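Local coordinates for protein agarase (PDB 6XJ9) that probably hydrolyses the beta-1,4 linkages of agarose, as a family 50 glycoside hydrolase of a marine bacterium, at residues 106-111 with 189-194; 113-118 with 175-180; 262-267 with 296-301. All blocks are in the same frame, centred on the assembly; numbering follows the deposited sequence.

Interaction 1 of 3, residues 106-111 with 189-194; sequences YLDISD and AISVQS
Tyr106 and Gln193 meet flat against flat: the phenol ring and the side-chain amide are stacked with their planes only 10° apart. The amide lies over one face of the ring, with OE1 above the ring centre and NE2 nearer its root, 3.6 Å from Tyr106 CG. Gln193 gets there with CG beside its own backbone N (chi1 -65°) and the chain extended beyond. The amide is kept from turning by its NE2, which donates in its own plane to Ser191 OG (2.9 Å) and also to a water that donates to Asp108 OD1. Ser191 OG in turn sits 3.4 Å from Tyr106 CB, beside the root of the ring. A second water lies within hydrogen-bonding distance of Ser191 OG, Tyr106 O and Asp108 OD1, the last at 2.6 Å. The other carboxylate oxygen, Asp108 OD2, turns to the next strand, where Thr118 OG1 and Asn116 ND2 are its probable hydrogen-bond partners.

Beneath these groups the strands run antiparallel. Tyr106 with Ser191 and Asp108 with Ala189 are hydrogen-bonded pairs, each closed by two N-H...O bonds; the shortest, Ala189 N to Asp108 O, is 2.7 Å. Leu107 and Ile190 form the non-hydrogen-bonded pair between them, and their side chains go to the other face, where the tips touch at CD1 to CD1, 3.6 Å, with Phe93 of strand 89-97 against both.

The contact joins strands 103-111 and 185-193 within the CBM-like domain. The Leu107/Ile190 face is apolar, while the face with Tyr106, Ser191 and Asp108 carries the polar groups. There the hydroxyl, the amide, the carboxylate and two waters form one network, which probably helps to stabilise a negative charge on Asp108.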
loop_
_atom_site.group_PDB
_atom_site.type_symbol
_atom_site.label_atom_id
_atom_site.label_comp_id
_atom_site.label_asym_id
_atom_site.label_seq_id
_atom_site.Cartn_x
_atom_site.Cartn_y
_atom_site.Cartn_z
ATOM N N TYR A 106 16.508 14.119 -10.449
ATOM C CA TYR A 106 17.948 14.155 -10.309
ATOM C C TYR A 106 18.343 15.623 -10.234
ATOM O O TYR A 106 17.869 16.431 -11.036
ATOM C CB TYR A 106 18.599 13.429 -11.490
ATOM C CG TYR A 106 18.394 11.934 -11.461
ATOM C CD1 TYR A 106 17.209 11.368 -11.912
ATOM C CD2 TYR A 106 19.382 11.087 -10.978
ATOM C CE1 TYR A 106 17.008 9.994 -11.877
ATOM C CE2 TYR A 106 19.204 9.710 -10.950
ATOM C CZ TYR A 106 18.003 9.164 -11.388
ATOM O OH TYR A 106 17.810 7.806 -11.358
ATOM N N LEU A 107 19.178 15.946 -9.236
ATOM C CA LEU A 107 19.662 17.297 -9.043
ATOM C C LEU A 107 21.153 17.313 -9.362
ATOM O O LEU A 107 21.955 16.741 -8.623
ATOM C CB LEU A 107 19.364 17.739 -7.605
ATOM C CG LEU A 107 20.107 18.982 -7.110
ATOM C CD1 LEU A 107 19.739 20.203 -7.936
ATOM C CD2 LEU A 107 19.803 19.232 -5.636
ATOM N N ASP A 108 21.494 17.930 -10.500
ATOM C CA ASP A 108 22.881 18.078 -10.907
ATOM C C ASP A 108 23.291 19.542 -10.771
ATOM O O ASP A 108 22.604 20.435 -11.263
ATOM C CB ASP A 108 23.136 17.545 -12.314
ATOM C CG ASP A 108 23.043 16.038 -12.384
ATOM O OD1 ASP A 108 21.905 15.521 -12.426
ATOM O OD2 ASP A 108 24.105 15.398 -12.384
ATOM N N ILE A 109 24.386 19.756 -10.039
ATOM C CA ILE A 109 25.003 21.062 -9.871
ATOM C C ILE A 109 26.401 20.987 -10.487
ATOM O O ILE A 109 27.159 20.063 -10.197
ATOM C CB ILE A 109 25.023 21.459 -8.381
ATOM C CG1 ILE A 109 23.637 21.341 -7.738
ATOM C CG2 ILE A 109 25.606 22.854 -8.195
ATOM C CD1 ILE A 109 23.650 21.310 -6.222
ATOM N N SER A 110 26.699 21.947 -11.372
ATOM C CA SER A 110 27.928 21.992 -12.154
ATOM C C SER A 110 28.642 23.321 -11.906
ATOM O O SER A 110 27.992 24.362 -11.811
ATOM C CB SER A 110 27.638 21.822 -13.633
ATOM O OG SER A 110 26.791 20.705 -13.880
ATOM N N ASP A 111 29.980 23.268 -11.848
ATOM C CA ASP A 111 30.799 24.431 -11.540
ATOM C C ASP A 111 31.560 24.905 -12.779
ATOM O O ASP A 111 31.540 24.250 -13.823
ATOM C CB ASP A 111 31.744 24.169 -10.363
ATOM C CG ASP A 111 32.815 23.122 -10.629
ATOM O OD1 ASP A 111 33.138 22.885 -11.819
ATOM O OD2 ASP A 111 33.319 22.545 -9.634
ATOM N N ALA A 189 20.533 21.800 -12.388
ATOM C CA ALA A 189 19.635 21.063 -13.272
ATOM C C ALA A 189 18.734 20.126 -12.465
ATOM O O ALA A 189 19.208 19.367 -11.628
ATOM C CB ALA A 189 20.445 20.294 -14.295
ATOM N N ILE A 190 17.427 20.163 -12.751
ATOM C CA ILE A 190 16.484 19.186 -12.231
ATOM C C ILE A 190 16.012 18.346 -13.413
ATOM O O ILE A 190 15.388 18.894 -14.317
ATOM C CB ILE A 190 15.293 19.876 -11.523
ATOM C CG1 ILE A 190 15.723 20.753 -10.339
ATOM C CG2 ILE A 190 14.212 18.867 -11.130
ATOM C CD1 ILE A 190 16.358 19.998 -9.185
ATOM N N SER A 191 16.304 17.028 -13.393
ATOM C CA SER A 191 15.961 16.160 -14.513
ATOM C C SER A 191 15.116 14.955 -14.093
ATOM O O SER A 191 15.106 14.555 -12.926
ATOM C CB SER A 191 17.183 15.728 -15.304
ATOM O OG SER A 191 18.060 14.933 -14.517
ATOM N N VAL A 192 14.400 14.402 -15.082
ATOM C CA VAL A 192 13.686 13.136 -14.991
ATOM C C VAL A 192 14.298 12.190 -16.025
ATOM O O VAL A 192 14.565 12.607 -17.152
ATOM C CB VAL A 192 12.178 13.367 -15.193
ATOM C CG1 VAL A 192 11.397 12.074 -15.376
ATOM C CG2 VAL A 192 11.591 14.192 -14.049
ATOM N N GLN A 193 14.558 10.933 -15.620
ATOM C CA GLN A 193 15.419 10.045 -16.389
ATOM C C GLN A 193 14.798 8.655 -16.497
ATOM O O GLN A 193 14.384 8.072 -15.494
ATOM C CB GLN A 193 16.819 9.987 -15.769
ATOM C CG GLN A 193 17.556 11.322 -15.836
ATOM C CD GLN A 193 18.945 11.278 -15.246
ATOM O OE1 GLN A 193 19.550 10.216 -15.093
ATOM N NE2 GLN A 193 19.449 12.446 -14.886
ATOM N N SER A 194 14.740 8.154 -17.736
ATOM C CA SER A 194 14.239 6.824 -18.073
ATOM C C SER A 194 13.029 6.440 -17.225
ATOM O O SER A 194 13.118 5.536 -16.391
ATOM C CB SER A 194 15.326 5.785 -17.948
ATOM O OG SER A 194 16.446 6.152 -18.725
HETATM O O HOH W 1 19.805 16.774 -13.313
HETATM O O HOH W 2 22.085 12.981 -13.631
#

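Interaction 2 of 3, residues 113-118 with 175-180; sequences DGANYT and WGKKNL
Thr118 and Trp175 exchange two backbone hydrogen bonds and so make an antiparallel hydrogen-bonded pair. Thr118 N reaches Trp175 O at 2.8 Å, while the return bond from Trp175 N to Thr118 O is longer, 3.2 Å. A third bond, Lys177 N to Asn116 O, carries the pairing past the corner that the chain turns at Trp175. The contact thus extends the pairing of strands 116-123 and 169-174 into the following loop, in the CBM-like domain. Between these bonds Gly176 and Tyr117 come within 4.3 Å, CA to CA, an approach that the missing side chain of Gly176 makes possible.

Tyr117 is the centre of the packing. With CG anti to the backbone N (chi1 -165°), its ring slides in among the backbone of 175-178. Trp175 O lies over one face, 3.2 Å above the ring plane and towards the rim. On the opposite face Lys178 runs alongside, its CG over the ring centre in a CH-pi contact, 3.7 Å from the centroid. Gly176 O and Lys177 N lie at the edge, in the plane of the ring.

Further out, Ala115 CB touches Lys177 CD and Leu180 CD2, the latter at 4.0 Å, and Leu180 CD1 leans on Tyr117 CB. At the other end Trp175 lays its indole obliquely against Thr118, with Trp175 NE1 3.5 Å from Thr118 CB, and also touches Leu683, far along the chain.

The lysines therefore contribute methylenes here, not charge: the aliphatic part of Lys178 shields the aromatic face, and the main chain of the loop closes round a buried ring.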
loop_
_atom_site.group_PDB
_atom_site.type_symbol
_atom_site.label_atom_id
_atom_site.label_comp_id
_atom_site.label_asym_id
_atom_site.label_seq_id
_atom_site.Cartn_x
_atom_site.Cartn_y
_atom_site.Cartn_z
ATOM N N ASP A 113 34.448 24.842 -13.568
ATOM C CA ASP A 113 35.565 24.002 -13.970
ATOM C C ASP A 113 35.062 22.835 -14.819
ATOM O O ASP A 113 35.855 22.127 -15.439
ATOM C CB ASP A 113 36.384 23.552 -12.756
ATOM C CG ASP A 113 36.642 24.676 -11.763
ATOM O OD1 ASP A 113 37.034 25.777 -12.207
ATOM O OD2 ASP A 113 36.429 24.448 -10.557
ATOM N N GLY A 114 33.740 22.637 -14.831
ATOM C CA GLY A 114 33.144 21.537 -15.573
ATOM C C GLY A 114 32.934 20.291 -14.716
ATOM O O GLY A 114 32.550 19.246 -15.237
ATOM N N ALA A 115 33.194 20.406 -13.407
ATOM C CA ALA A 115 32.856 19.358 -12.457
ATOM C C ALA A 115 31.341 19.335 -12.257
ATOM O O ALA A 115 30.688 20.370 -12.370
ATOM C CB ALA A 115 33.578 19.583 -11.151
ATOM N N ASN A 116 30.795 18.145 -11.972
ATOM C CA ASN A 116 29.359 17.968 -11.809
ATOM C C ASN A 116 29.106 17.001 -10.657
ATOM O O ASN A 116 29.891 16.081 -10.440
ATOM C CB ASN A 116 28.708 17.500 -13.114
ATOM C CG ASN A 116 27.202 17.359 -13.016
ATOM O OD1 ASN A 116 26.475 18.340 -13.143
ATOM N ND2 ASN A 116 26.723 16.145 -12.791
ATOM N N TYR A 117 28.019 17.229 -9.909
ATOM C CA TYR A 117 27.589 16.262 -8.909
ATOM C C TYR A 117 26.085 16.012 -8.995
ATOM O O TYR A 117 25.309 16.951 -9.136
ATOM C CB TYR A 117 27.991 16.667 -7.490
ATOM C CG TYR A 117 27.867 15.525 -6.515
ATOM C CD1 TYR A 117 28.817 14.514 -6.490
ATOM C CD2 TYR A 117 26.784 15.421 -5.650
ATOM C CE1 TYR A 117 28.713 13.441 -5.619
ATOM C CE2 TYR A 117 26.665 14.352 -4.773
ATOM C CZ TYR A 117 27.636 13.365 -4.756
ATOM O OH TYR A 117 27.551 12.300 -3.909
ATOM N N THR A 118 25.706 14.731 -8.844
ATOM C CA THR A 118 24.334 14.258 -8.959
ATOM C C THR A 118 23.786 13.857 -7.587
ATOM O O THR A 118 24.362 13.000 -6.917
ATOM C CB THR A 118 24.268 13.062 -9.916
ATOM O OG1 THR A 118 24.880 13.434 -11.153
ATOM C CG2 THR A 118 22.855 12.570 -10.149
ATOM N N TRP A 175 26.421 10.505 -7.019
ATOM C CA TRP A 175 27.727 10.335 -7.646
ATOM C C TRP A 175 28.181 11.619 -8.339
ATOM O O TRP A 175 27.388 12.538 -8.547
ATOM C CB TRP A 175 27.699 9.168 -8.642
ATOM C CG TRP A 175 26.573 9.285 -9.620
ATOM C CD1 TRP A 175 26.426 10.220 -10.603
ATOM C CD2 TRP A 175 25.408 8.451 -9.684
ATOM N NE1 TRP A 175 25.254 10.021 -11.282
ATOM C CE2 TRP A 175 24.609 8.940 -10.741
ATOM C CE3 TRP A 175 24.967 7.337 -8.959
ATOM C CZ2 TRP A 175 23.387 8.362 -11.078
ATOM C CZ3 TRP A 175 23.762 6.761 -9.301
ATOM C CH2 TRP A 175 22.987 7.268 -10.346
ATOM N N GLY A 176 29.467 11.636 -8.721
ATOM C CA GLY A 176 30.100 12.763 -9.390
ATOM C C GLY A 176 31.278 13.314 -8.585
ATOM O O GLY A 176 31.827 12.621 -7.727
ATOM N N LYS A 177 31.681 14.553 -8.894
ATOM C CA LYS A 177 32.671 15.263 -8.094
ATOM C C LYS A 177 31.932 16.120 -7.070
ATOM O O LYS A 177 31.279 17.098 -7.425
ATOM C CB LYS A 177 33.615 16.091 -8.976
ATOM C CG LYS A 177 34.702 16.848 -8.218
ATOM C CD LYS A 177 35.875 17.266 -9.080
ATOM C CE LYS A 177 37.167 17.379 -8.298
ATOM N NZ LYS A 177 38.351 17.224 -9.180
ATOM N N LYS A 178 32.010 15.724 -5.798
ATOM C CA LYS A 178 31.153 16.320 -4.787
ATOM C C LYS A 178 31.690 17.696 -4.398
ATOM O O LYS A 178 30.919 18.635 -4.219
ATOM C CB LYS A 178 31.009 15.366 -3.597
ATOM C CG LYS A 178 29.775 15.562 -2.727
ATOM C CD LYS A 178 29.665 14.489 -1.658
ATOM C CE LYS A 178 28.625 14.795 -0.603
ATOM N NZ LYS A 178 28.459 13.653 0.328
ATOM N N ASN A 179 33.019 17.793 -4.283
ATOM C CA ASN A 179 33.706 18.993 -3.831
ATOM C C ASN A 179 33.701 20.037 -4.946
ATOM O O ASN A 179 34.740 20.308 -5.548
ATOM C CB ASN A 179 35.139 18.657 -3.416
ATOM C CG ASN A 179 35.888 17.918 -4.506
ATOM O OD1 ASN A 179 35.441 16.872 -4.976
ATOM N ND2 ASN A 179 37.014 18.463 -4.932
ATOM N N LEU A 180 32.525 20.623 -5.209
ATOM C CA LEU A 180 32.350 21.579 -6.293
ATOM C C LEU A 180 32.930 22.935 -5.890
ATOM O O LEU A 180 33.065 23.237 -4.703
ATOM C CB LEU A 180 30.857 21.703 -6.626
ATOM C CG LEU A 180 30.151 20.443 -7.139
ATOM C CD1 LEU A 180 28.648 20.662 -7.176
ATOM C CD2 LEU A 180 30.659 20.045 -8.521
#

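Interaction 3 of 3, residues 262-267 with 296-301; sequences NRSRFG and DGYLYL
Arg265 and Asp296 make the charged link. The guanidinium comes side-on and gives one nitrogen to each carboxylate oxygen: NE to OD2 at 2.9 Å and NH2 to OD1 at 3.3 Å, both on syn lone pairs. The grip is skewed, with the two planes 33° apart and the N-H bonds well off straight. Arg265 reaches across by placing CG between its backbone N and carbonyl carbon (chi1 53°) and then running extended to NE.

A water adds a second polar bridge, accepting from Phe266 N and donating to Asp296 OD2 at 2.8 Å. OD2 is thus held by NE and the water, and it also lies in the plane of the Phe266 ring, at its edge, 3.6 Å from CD2.

The remaining contacts involve no hydrogen bond between the segments. Ser264 CB rests on Tyr298 CD2 at 3.5 Å, while its OG is hydrogen-bonded to Asp294. Tyr300 CE1 approaches the carbonyl oxygen Phe266 O closely, at 3.1 Å, and the tyrosine hydroxyl is fixed beyond by the carbonyl of Ser431.

Residues 264-267 form a type I beta turn, closed by Gly267 N to Ser264 O. This turn sits against the connection of a beta hairpin, strands 289-293 and 299-305, whose second strand, 299-305, lies parallel to strand 709-714 in a sheet consistent with a (beta/alpha)8 glycosidase domain.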
loop_
_atom_site.group_PDB
_atom_site.type_symbol
_atom_site.label_atom_id
_atom_site.label_comp_id
_atom_site.label_asym_id
_atom_site.label_seq_id
_atom_site.Cartn_x
_atom_site.Cartn_y
_atom_site.Cartn_z
ATOM N N ASN A 262 -2.320 -24.362 -11.912
ATOM C CA ASN A 262 -2.085 -23.615 -13.142
ATOM C C ASN A 262 -0.587 -23.363 -13.400
ATOM O O ASN A 262 -0.224 -22.693 -14.369
ATOM C CB ASN A 262 -2.937 -22.337 -13.179
ATOM C CG ASN A 262 -2.426 -21.249 -12.250
ATOM O OD1 ASN A 262 -1.460 -21.453 -11.531
ATOM N ND2 ASN A 262 -3.082 -20.100 -12.227
ATOM N N ARG A 263 0.296 -23.903 -12.552
ATOM C CA ARG A 263 1.731 -23.810 -12.797
ATOM C C ARG A 263 2.321 -25.217 -12.848
ATOM O O ARG A 263 1.985 -26.052 -12.021
ATOM C CB ARG A 263 2.428 -22.967 -11.714
ATOM C CG ARG A 263 2.094 -21.482 -11.759
ATOM C CD ARG A 263 2.659 -20.774 -12.983
ATOM N NE ARG A 263 2.322 -19.355 -13.026
ATOM C CZ ARG A 263 1.174 -18.869 -13.491
ATOM N NH1 ARG A 263 0.240 -19.688 -13.948
ATOM N NH2 ARG A 263 0.963 -17.568 -13.506
ATOM N N SER A 264 3.203 -25.467 -13.821
ATOM C CA SER A 264 3.842 -26.768 -13.951
ATOM C C SER A 264 4.895 -26.926 -12.856
ATOM O O SER A 264 5.230 -25.955 -12.179
ATOM C CB SER A 264 4.420 -26.974 -15.332
ATOM O OG SER A 264 5.524 -26.102 -15.565
ATOM N N ARG A 265 5.413 -28.152 -12.690
ATOM C CA ARG A 265 6.315 -28.440 -11.580
ATOM C C ARG A 265 7.556 -27.543 -11.629
ATOM O O ARG A 265 8.068 -27.167 -10.585
ATOM C CB ARG A 265 6.636 -29.936 -11.464
ATOM C CG ARG A 265 7.145 -30.609 -12.732
ATOM C CD ARG A 265 7.382 -32.110 -12.573
ATOM N NE ARG A 265 8.337 -32.524 -13.596
ATOM C CZ ARG A 265 8.963 -33.693 -13.665
ATOM N NH1 ARG A 265 8.741 -34.630 -12.757
ATOM N NH2 ARG A 265 9.829 -33.910 -14.641
ATOM N N PHE A 266 8.013 -27.197 -12.840
ATOM C CA PHE A 266 9.146 -26.305 -13.048
ATOM C C PHE A 266 8.704 -24.839 -13.142
ATOM O O PHE A 266 9.486 -23.990 -13.557
ATOM C CB PHE A 266 9.964 -26.732 -14.275
ATOM C CG PHE A 266 10.804 -27.971 -14.091
ATOM C CD1 PHE A 266 12.030 -27.918 -13.443
ATOM C CD2 PHE A 266 10.390 -29.195 -14.594
ATOM C CE1 PHE A 266 12.816 -29.053 -13.286
ATOM C CE2 PHE A 266 11.169 -30.333 -14.424
ATOM C CZ PHE A 266 12.379 -30.262 -13.773
ATOM N N GLY A 267 7.463 -24.529 -12.740
ATOM C CA GLY A 267 6.989 -23.147 -12.687
ATOM C C GLY A 267 6.554 -22.585 -14.047
ATOM O O GLY A 267 6.389 -21.375 -14.212
ATOM N N ASP A 296 9.838 -29.871 -19.258
ATOM C CA ASP A 296 8.641 -30.630 -19.596
ATOM C C ASP A 296 7.946 -30.050 -20.831
ATOM O O ASP A 296 6.968 -30.618 -21.314
ATOM C CB ASP A 296 7.675 -30.689 -18.404
ATOM C CG ASP A 296 8.248 -31.425 -17.206
ATOM O OD1 ASP A 296 9.126 -32.289 -17.422
ATOM O OD2 ASP A 296 7.801 -31.147 -16.071
ATOM N N GLY A 297 8.465 -28.932 -21.348
ATOM C CA GLY A 297 7.993 -28.369 -22.610
ATOM C C GLY A 297 6.937 -27.272 -22.450
ATOM O O GLY A 297 6.361 -26.822 -23.444
ATOM N N TYR A 298 6.679 -26.836 -21.209
ATOM C CA TYR A 298 5.729 -25.758 -20.984
ATOM C C TYR A 298 6.450 -24.421 -21.114
ATOM O O TYR A 298 7.625 -24.332 -20.774
ATOM C CB TYR A 298 5.161 -25.818 -19.564
ATOM C CG TYR A 298 4.354 -27.053 -19.284
ATOM C CD1 TYR A 298 3.043 -27.154 -19.723
ATOM C CD2 TYR A 298 4.909 -28.134 -18.618
ATOM C CE1 TYR A 298 2.292 -28.294 -19.497
ATOM C CE2 TYR A 298 4.167 -29.279 -18.370
ATOM C CZ TYR A 298 2.855 -29.353 -18.809
ATOM O OH TYR A 298 2.111 -30.473 -18.594
ATOM N N LEU A 299 5.722 -23.382 -21.541
ATOM C CA LEU A 299 6.296 -22.043 -21.620
ATOM C C LEU A 299 6.702 -21.563 -20.229
ATOM O O LEU A 299 6.093 -21.947 -19.232
ATOM C CB LEU A 299 5.323 -21.062 -22.284
ATOM C CG LEU A 299 5.024 -21.265 -23.771
ATOM C CD1 LEU A 299 4.489 -19.976 -24.365
ATOM C CD2 LEU A 299 6.249 -21.731 -24.550
ATOM N N TYR A 300 7.733 -20.711 -20.179
ATOM C CA TYR A 300 8.357 -20.324 -18.921
ATOM C C TYR A 300 8.950 -18.931 -19.074
ATOM O O TYR A 300 9.597 -18.640 -20.073
ATOM C CB TYR A 300 9.435 -21.343 -18.539
ATOM C CG TYR A 300 10.190 -21.101 -17.252
ATOM C CD1 TYR A 300 9.704 -21.539 -16.028
ATOM C CD2 TYR A 300 11.415 -20.449 -17.265
ATOM C CE1 TYR A 300 10.405 -21.309 -14.850
ATOM C CE2 TYR A 300 12.129 -20.222 -16.102
ATOM C CZ TYR A 300 11.631 -20.657 -14.886
ATOM O OH TYR A 300 12.361 -20.442 -13.745
ATOM N N LEU A 301 8.673 -18.075 -18.085
ATOM C CA LEU A 301 9.320 -16.778 -17.949
ATOM C C LEU A 301 10.034 -16.769 -16.600
ATOM O O LEU A 301 9.534 -17.354 -15.640
ATOM C CB LEU A 301 8.251 -15.686 -17.999
ATOM C CG LEU A 301 7.424 -15.585 -19.280
ATOM C CD1 LEU A 301 6.274 -14.621 -19.080
ATOM C CD2 LEU A 301 8.267 -15.150 -20.471
HETATM O O HOH W 3 7.173 -28.426 -15.607
#

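How the interactions relate
Following the chain, strand 103-111 comes first and opens interaction 1; it runs through a short turn into strand 116-123, which opens interaction 2. Interaction 2 closes at 175-180, before the chain returns to 189-194 and closes interaction 1, so the second loop lies wholly within the first. Their centres are 11 Å apart, and strands 103-111 and 116-123 are neighbours in the same sheet of the CBM-like domain. Interaction 3 follows in series, on the opposite side of the chain's centre, about 44 and 49 Å from the other two, centre to centre; it holds the loop after helix 242-252 against the start of strand 299-305, in the sheet of the likely (beta/alpha)8 domain.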